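Tail lysozyme, putative (Geobacter sulfurreducens, PDB 2IA7) is of unknown function but, belonging to the gp25-like family of baseplate wedge proteins, is probably a structural component of a contractile phage-tail-like assembly. Local coordinates at residues Ser37-Leu42 against Leu124-Tyr129; Pro88-Leu93 against Tyr113-Thr118. All blocks are in the same frame, centred on the assembly; numbering follows the deposited sequence.

Contact 1: residues Ser37-Leu42 against Leu124-Tyr129; sequences SIRIIL and LVYPFY
Leu42 and Tyr126 form the centre of this helix-to-strand contact, their side chains running past each other in opposite directions. The tyrosine can be followed outward from the strand. Its CB lies 3.9 Å from Leu42 CD1, and CG meets the same methyl. Beyond that the ring lies flat on the leucine: Leu42 CB stands 3.8 Å from the ring centroid and 14° off the normal, a CH-pi contact over one face. Pro127 CD covers the opposite face, so the ring is sandwiched between helix and its own strand. On the Arg39 flank, Tyr126 CE1 approaches Arg39 CB at 4.1 Å. The ring reaches the helix because CG stands anti to the backbone N (chi1 -168°). At its end Tyr126 OH is 2.7 Å from the O of a water lying at the ring edge. That water donates to Arg39 O at 2.6 Å, tying the phenol to a helix carbonyl without a direct bond.

Toward the start of strand segment 124-129, Ile38 and Leu124 meet tip to tip, CG2 to CD1 at 4.1 Å. At the other end, Leu42 O faces the edge of the Phe128 ring, CE1 at 3.8 Å, while also accepting a hydrogen bond from His60 NE2. Tyr126 CE2 in turn rests over a face of Phe128.

Helix 30-42 thus packs on the edge strand 120-129 at a shallow angle, -21° between the local axes. Ile38 and Leu42 also touch Tyr113 and Ile111, respectively, of the adjoining strand 106-115, and both reach Leu83 of helix 69-86, which joins them in the core.

Contact 2: residues Pro88-Leu93 against Tyr113-Thr118; sequences PRIELL and YRVRST
Ile90 and Tyr113 make the apolar centre of this antiparallel pairing, crossing on the sheet face they share with Leu92 and Val115. Ile90 CG2 comes 3.6 Å from Tyr113 CD1, and its neighbour CE1 is only slightly farther. With CG between backbone N and carbonyl carbon (chi1 64°), the tyrosine ring rises off the sheet, its CD1 side next to Ile90, the diagonal neighbour; Leu92 is the pair partner. Ile90 with Val115 and Leu92 with Tyr113 are non-hydrogen-bonded pairs.

Between them lies the hydrogen-bonded pair Glu91 and Arg114, joined by two backbone bonds: Glu91 N to Arg114 O and Arg114 N to Glu91 O, each 2.9 Å. Their side chains meet on the other face. Arg114, bent at chi3 (67°), forms a salt bridge, presenting NE and NH2 side-on to a single carboxylate oxygen, Glu91 OE1, at 2.8 and 3.0 Å respectively. The carboxylate is turned almost perpendicular, 89°, to the guanidinium; NE meets OE1 nearly head-on, NH2 from above the carboxylate plane. Asn119 OD1 holds the remaining nitrogen, NH1.

Farther out, where strand 106-115 ends and strand 90-98 begins, Arg116 N donates to Arg89 O in a nearly straight 3.0 Å bond. The Arg116 side chain, extended from CG to NE, reaches across the neighbouring strand, one guanidinium face over Glu91 CB, and gives weak bonds to the carbonyls of Pro88 and Ile90. A water bridges Arg89 O to Ser117 N.

The pairing forms the open end of the hairpin of strands 90-98 and 106-115. Helix 30-42 covers Ile90 and Tyr113 through Ile34 and Ile38, helix 69-86 packs on Leu92, and strand 120-129 flanks strand 106-115.

Overall arrangement
Both contacts belong to one three-stranded antiparallel sheet and its helical cover, but join different elements. Contact 1, near the chain centre, seats helix 30-42 on edge strand 120-129 through apolar and aromatic groups, with one water bridge and no direct hydrogen bond. Contact 2, its centre about 14 Å from that of the chain, pairs the other edge strand with the middle one. Backbone bonds run through it; Ile90, Tyr113 and Val115 are buried on the face turned to the helices, whereas charged groups occupy the other face and the strand ends, where Arg116 is exposed. The two share a buried seam: Ile38 CD1 packs 3.6 Å from Tyr113 CE2 and 3.8 Å from Ile90 CD1.

Contact 1: residues Ser37-Leu42 against Leu124-Tyr129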
loop_
_atom_site.group_PDB
_atom_site.type_symbol
_atom_site.label_atom_id
_atom_site.label_comp_id
_atom_site.label_asym_id
_atom_site.label_seq_id
_atom_site.Cartn_x
_atom_site.Cartn_y
_atom_site.Cartn_z
ATOM N N SER A 37 -9.114 0.558 4.043
ATOM C CA SER A 37 -8.897 -0.670 3.278
ATOM C C SER A 37 -7.501 -0.713 2.610
ATOM O O SER A 37 -6.782 -1.710 2.716
ATOM C CB SER A 37 -9.983 -0.855 2.212
ATOM O OG SER A 37 -9.668 -1.986 1.404
ATOM N N ILE A 38 -7.119 0.379 1.965
ATOM C CA ILE A 38 -5.796 0.528 1.412
ATOM C C ILE A 38 -4.731 0.263 2.485
ATOM O O ILE A 38 -3.824 -0.550 2.280
ATOM C CB ILE A 38 -5.553 1.903 0.787
ATOM C CG1 ILE A 38 -6.409 2.040 -0.485
ATOM C CG2 ILE A 38 -4.106 2.061 0.391
ATOM C CD1 ILE A 38 -6.489 3.502 -0.997
ATOM N N ARG A 39 -4.903 0.845 3.635
ATOM C CA ARG A 39 -3.927 0.643 4.692
ATOM C C ARG A 39 -3.894 -0.778 5.194
ATOM O O ARG A 39 -2.842 -1.292 5.556
ATOM C CB ARG A 39 -4.155 1.629 5.839
ATOM C CG ARG A 39 -3.955 3.091 5.444
ATOM C CD ARG A 39 -4.105 4.063 6.606
ATOM N NE ARG A 39 -5.414 4.126 7.266
ATOM C CZ ARG A 39 -6.397 5.002 7.015
ATOM N NH1 ARG A 39 -6.253 6.019 6.179
ATOM N NH2 ARG A 39 -7.490 4.936 7.762
ATOM N N ILE A 40 -5.068 -1.402 5.318
ATOM C CA ILE A 40 -5.160 -2.817 5.716
ATOM C C ILE A 40 -4.459 -3.709 4.736
ATOM O O ILE A 40 -3.660 -4.553 5.117
ATOM C CB ILE A 40 -6.610 -3.269 5.901
ATOM C CG1 ILE A 40 -7.247 -2.568 7.106
ATOM C CG2 ILE A 40 -6.726 -4.746 6.089
ATOM C CD1 ILE A 40 -8.767 -2.650 7.116
ATOM N N ILE A 41 -4.739 -3.517 3.465
ATOM C CA ILE A 41 -4.145 -4.357 2.441
ATOM C C ILE A 41 -2.632 -4.293 2.419
ATOM O O ILE A 41 -1.959 -5.309 2.417
ATOM C CB ILE A 41 -4.691 -3.986 1.035
ATOM C CG1 ILE A 41 -6.181 -4.273 0.963
ATOM C CG2 ILE A 41 -3.914 -4.721 -0.084
ATOM C CD1 ILE A 41 -6.900 -3.454 -0.065
ATOM N N LEU A 42 -2.082 -3.067 2.461
ATOM C CA LEU A 42 -0.617 -2.871 2.349
ATOM C C LEU A 42 0.072 -3.366 3.646
ATOM O O LEU A 42 1.210 -3.808 3.621
ATOM C CB LEU A 42 -0.251 -1.447 2.003
ATOM C CG LEU A 42 -0.835 -0.907 0.695
ATOM C CD1 LEU A 42 -0.357 0.512 0.411
ATOM C CD2 LEU A 42 -0.516 -1.908 -0.451
ATOM N N LEU A 124 -2.892 9.330 -0.666
ATOM C CA LEU A 124 -2.607 8.651 0.555
ATOM C C LEU A 124 -1.134 8.337 0.552
ATOM O O LEU A 124 -0.605 7.934 -0.473
ATOM C CB LEU A 124 -3.388 7.335 0.587
ATOM C CG LEU A 124 -3.351 6.482 1.834
ATOM C CD1 LEU A 124 -4.673 5.727 2.071
ATOM C CD2 LEU A 124 -2.187 5.468 1.683
ATOM N N VAL A 125 -0.481 8.554 1.686
ATOM C CA VAL A 125 0.926 8.282 1.843
ATOM C C VAL A 125 1.036 7.098 2.790
ATOM O O VAL A 125 0.596 7.183 3.939
ATOM C CB VAL A 125 1.683 9.480 2.405
ATOM C CG1 VAL A 125 3.154 9.142 2.613
ATOM C CG2 VAL A 125 1.518 10.713 1.468
ATOM N N TYR A 126 1.595 5.993 2.321
ATOM C CA TYR A 126 1.700 4.789 3.116
ATOM C C TYR A 126 3.157 4.569 3.525
ATOM O O TYR A 126 4.011 4.371 2.654
ATOM C CB TYR A 126 1.175 3.556 2.365
ATOM C CG TYR A 126 1.046 2.414 3.331
ATOM C CD1 TYR A 126 -0.036 2.322 4.199
ATOM C CD2 TYR A 126 2.044 1.452 3.409
ATOM C CE1 TYR A 126 -0.115 1.297 5.168
ATOM C CE2 TYR A 126 1.970 0.443 4.373
ATOM C CZ TYR A 126 0.904 0.384 5.238
ATOM O OH TYR A 126 0.922 -0.673 6.122
ATOM N N PRO A 127 3.463 4.543 4.837
ATOM C CA PRO A 127 4.848 4.318 5.244
ATOM C C PRO A 127 5.245 2.838 5.393
ATOM O O PRO A 127 4.573 2.036 6.088
ATOM C CB PRO A 127 4.923 5.038 6.585
ATOM C CG PRO A 127 3.546 4.874 7.143
ATOM C CD PRO A 127 2.589 4.822 5.991
ATOM N N PHE A 128 6.359 2.475 4.765
ATOM C CA PHE A 128 7.055 1.206 5.033
ATOM C C PHE A 128 8.328 1.517 5.820
ATOM O O PHE A 128 8.915 2.567 5.684
ATOM C CB PHE A 128 7.380 0.441 3.762
ATOM C CG PHE A 128 6.198 -0.242 3.138
ATOM C CD1 PHE A 128 5.599 -1.324 3.741
ATOM C CD2 PHE A 128 5.742 0.153 1.901
ATOM C CE1 PHE A 128 4.516 -1.974 3.145
ATOM C CE2 PHE A 128 4.659 -0.492 1.307
ATOM C CZ PHE A 128 4.055 -1.558 1.934
ATOM N N TYR A 129 8.670 0.628 6.743
ATOM C CA TYR A 129 9.790 0.824 7.655
ATOM C C TYR A 129 10.858 -0.156 7.269
ATOM O O TYR A 129 10.592 -1.349 7.199
ATOM C CB TYR A 129 9.338 0.561 9.104
ATOM C CG TYR A 129 8.364 1.571 9.567
ATOM C CD1 TYR A 129 7.043 1.471 9.231
ATOM C CD2 TYR A 129 8.765 2.680 10.278
ATOM C CE1 TYR A 129 6.129 2.453 9.591
ATOM C CE2 TYR A 129 7.869 3.653 10.642
ATOM C CZ TYR A 129 6.556 3.544 10.293
ATOM O OH TYR A 129 5.671 4.521 10.654
HETATM O O HOH W 1 -1.331 -0.695 7.634
#

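Contact 2: residues Pro88-Leu93 against Tyr113-Thr118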
loop_
_atom_site.group_PDB
_atom_site.type_symbol
_atom_site.label_atom_id
_atom_site.label_comp_id
_atom_site.label_asym_id
_atom_site.label_seq_id
_atom_site.Cartn_x
_atom_site.Cartn_y
_atom_site.Cartn_z
ATOM N N PRO A 88 -11.255 -2.938 -5.295
ATOM C CA PRO A 88 -11.840 -2.623 -6.602
ATOM C C PRO A 88 -12.600 -1.315 -6.674
ATOM O O PRO A 88 -13.043 -0.888 -7.779
ATOM C CB PRO A 88 -12.763 -3.826 -6.852
ATOM C CG PRO A 88 -13.111 -4.332 -5.542
ATOM C CD PRO A 88 -11.871 -4.121 -4.691
ATOM N N ARG A 89 -12.834 -0.677 -5.546
ATOM C CA ARG A 89 -13.590 0.600 -5.510
ATOM C C ARG A 89 -12.780 1.790 -6.013
ATOM O O ARG A 89 -13.339 2.846 -6.269
ATOM C CB ARG A 89 -14.057 0.888 -4.096
ATOM C CG ARG A 89 -15.152 -0.046 -3.639
ATOM C CD ARG A 89 -15.582 0.201 -2.221
ATOM N NE ARG A 89 -14.486 -0.100 -1.312
ATOM C CZ ARG A 89 -14.547 0.013 -0.003
ATOM N NH1 ARG A 89 -15.661 0.405 0.597
ATOM N NH2 ARG A 89 -13.481 -0.287 0.734
ATOM N N ILE A 90 -11.492 1.576 -6.250
ATOM C CA ILE A 90 -10.593 2.627 -6.760
ATOM C C ILE A 90 -9.946 2.298 -8.077
ATOM O O ILE A 90 -9.799 1.130 -8.403
ATOM C CB ILE A 90 -9.519 2.998 -5.691
ATOM C CG1 ILE A 90 -8.458 1.903 -5.527
ATOM C CG2 ILE A 90 -10.210 3.325 -4.363
ATOM C CD1 ILE A 90 -7.389 2.205 -4.477
ATOM N N GLU A 91 -9.539 3.347 -8.795
ATOM C CA GLU A 91 -8.644 3.269 -9.938
ATOM C C GLU A 91 -7.371 3.929 -9.493
ATOM O O GLU A 91 -7.351 5.054 -9.064
ATOM C CB GLU A 91 -9.200 4.049 -11.156
ATOM C CG GLU A 91 -8.183 4.036 -12.287
ATOM C CD GLU A 91 -8.569 4.850 -13.515
ATOM O OE1 GLU A 91 -9.349 5.828 -13.404
ATOM O OE2 GLU A 91 -8.018 4.535 -14.605
ATOM N N LEU A 92 -6.267 3.227 -9.566
ATOM C CA LEU A 92 -5.008 3.840 -9.249
ATOM C C LEU A 92 -4.529 4.776 -10.344
ATOM O O LEU A 92 -4.504 4.370 -11.486
ATOM C CB LEU A 92 -3.919 2.780 -9.065
ATOM C CG LEU A 92 -4.102 1.799 -7.911
ATOM C CD1 LEU A 92 -2.974 0.716 -7.926
ATOM C CD2 LEU A 92 -4.250 2.472 -6.551
ATOM N N LEU A 93 -4.095 5.978 -9.977
ATOM C CA LEU A 93 -3.579 7.009 -10.886
ATOM C C LEU A 93 -2.048 7.113 -10.838
ATOM O O LEU A 93 -1.413 7.240 -11.872
ATOM C CB LEU A 93 -4.170 8.377 -10.535
ATOM C CG LEU A 93 -5.703 8.430 -10.536
ATOM C CD1 LEU A 93 -6.234 9.789 -10.174
ATOM C CD2 LEU A 93 -6.298 8.004 -11.868
ATOM N N TYR A 113 -5.292 8.149 -6.269
ATOM C CA TYR A 113 -6.314 7.282 -6.762
ATOM C C TYR A 113 -7.639 8.014 -6.934
ATOM O O TYR A 113 -7.861 9.077 -6.368
ATOM C CB TYR A 113 -6.449 6.075 -5.852
ATOM C CG TYR A 113 -6.916 6.380 -4.445
ATOM C CD1 TYR A 113 -8.299 6.405 -4.106
ATOM C CD2 TYR A 113 -5.999 6.644 -3.412
ATOM C CE1 TYR A 113 -8.704 6.663 -2.798
ATOM C CE2 TYR A 113 -6.410 6.896 -2.122
ATOM C CZ TYR A 113 -7.759 6.874 -1.797
ATOM O OH TYR A 113 -8.142 7.167 -0.515
ATOM N N ARG A 114 -8.478 7.424 -7.762
ATOM C CA ARG A 114 -9.847 7.901 -8.068
ATOM C C ARG A 114 -10.854 6.921 -7.462
ATOM O O ARG A 114 -10.747 5.703 -7.622
ATOM C CB ARG A 114 -10.047 7.976 -9.592
ATOM C CG ARG A 114 -11.405 8.456 -10.019
ATOM C CD ARG A 114 -11.483 8.548 -11.542
ATOM N NE ARG A 114 -11.420 7.232 -12.130
ATOM C CZ ARG A 114 -12.460 6.445 -12.398
ATOM N NH1 ARG A 114 -13.691 6.836 -12.165
ATOM N NH2 ARG A 114 -12.253 5.245 -12.906
ATOM N N VAL A 115 -11.793 7.420 -6.658
ATOM C CA VAL A 115 -12.906 6.622 -6.178
ATOM C C VAL A 115 -13.925 6.531 -7.271
ATOM O O VAL A 115 -14.415 7.538 -7.746
ATOM C CB VAL A 115 -13.516 7.217 -4.889
ATOM C CG1 VAL A 115 -14.760 6.440 -4.470
ATOM C CG2 VAL A 115 -12.459 7.130 -3.761
ATOM N N ARG A 116 -14.171 5.318 -7.737
ATOM C CA ARG A 116 -14.969 5.117 -8.939
ATOM C C ARG A 116 -16.389 5.610 -8.737
ATOM O O ARG A 116 -16.998 6.164 -9.671
ATOM C CB ARG A 116 -14.972 3.622 -9.366
ATOM C CG ARG A 116 -13.625 3.113 -9.805
ATOM C CD ARG A 116 -13.681 1.592 -10.024
ATOM N NE ARG A 116 -12.360 1.009 -10.245
ATOM C CZ ARG A 116 -11.680 1.105 -11.380
ATOM N NH1 ARG A 116 -12.202 1.750 -12.413
ATOM N NH2 ARG A 116 -10.456 0.590 -11.466
ATOM N N SER A 117 -16.970 5.400 -7.559
ATOM C CA SER A 117 -18.382 5.807 -7.298
ATOM C C SER A 117 -18.686 7.327 -7.312
ATOM O O SER A 117 -19.809 7.720 -7.545
ATOM C CB SER A 117 -18.907 5.271 -5.967
ATOM O OG SER A 117 -18.216 5.799 -4.860
ATOM N N THR A 118 -17.675 8.142 -7.101
ATOM C CA THR A 118 -17.773 9.581 -7.056
ATOM C C THR A 118 -16.907 10.338 -8.063
ATOM O O THR A 118 -17.070 11.552 -8.187
ATOM C CB THR A 118 -17.359 10.101 -5.688
ATOM O OG1 THR A 118 -15.972 9.725 -5.472
ATOM C CG2 THR A 118 -18.258 9.537 -4.567
HETATM O O HOH W 2 -16.039 3.329 -5.884
#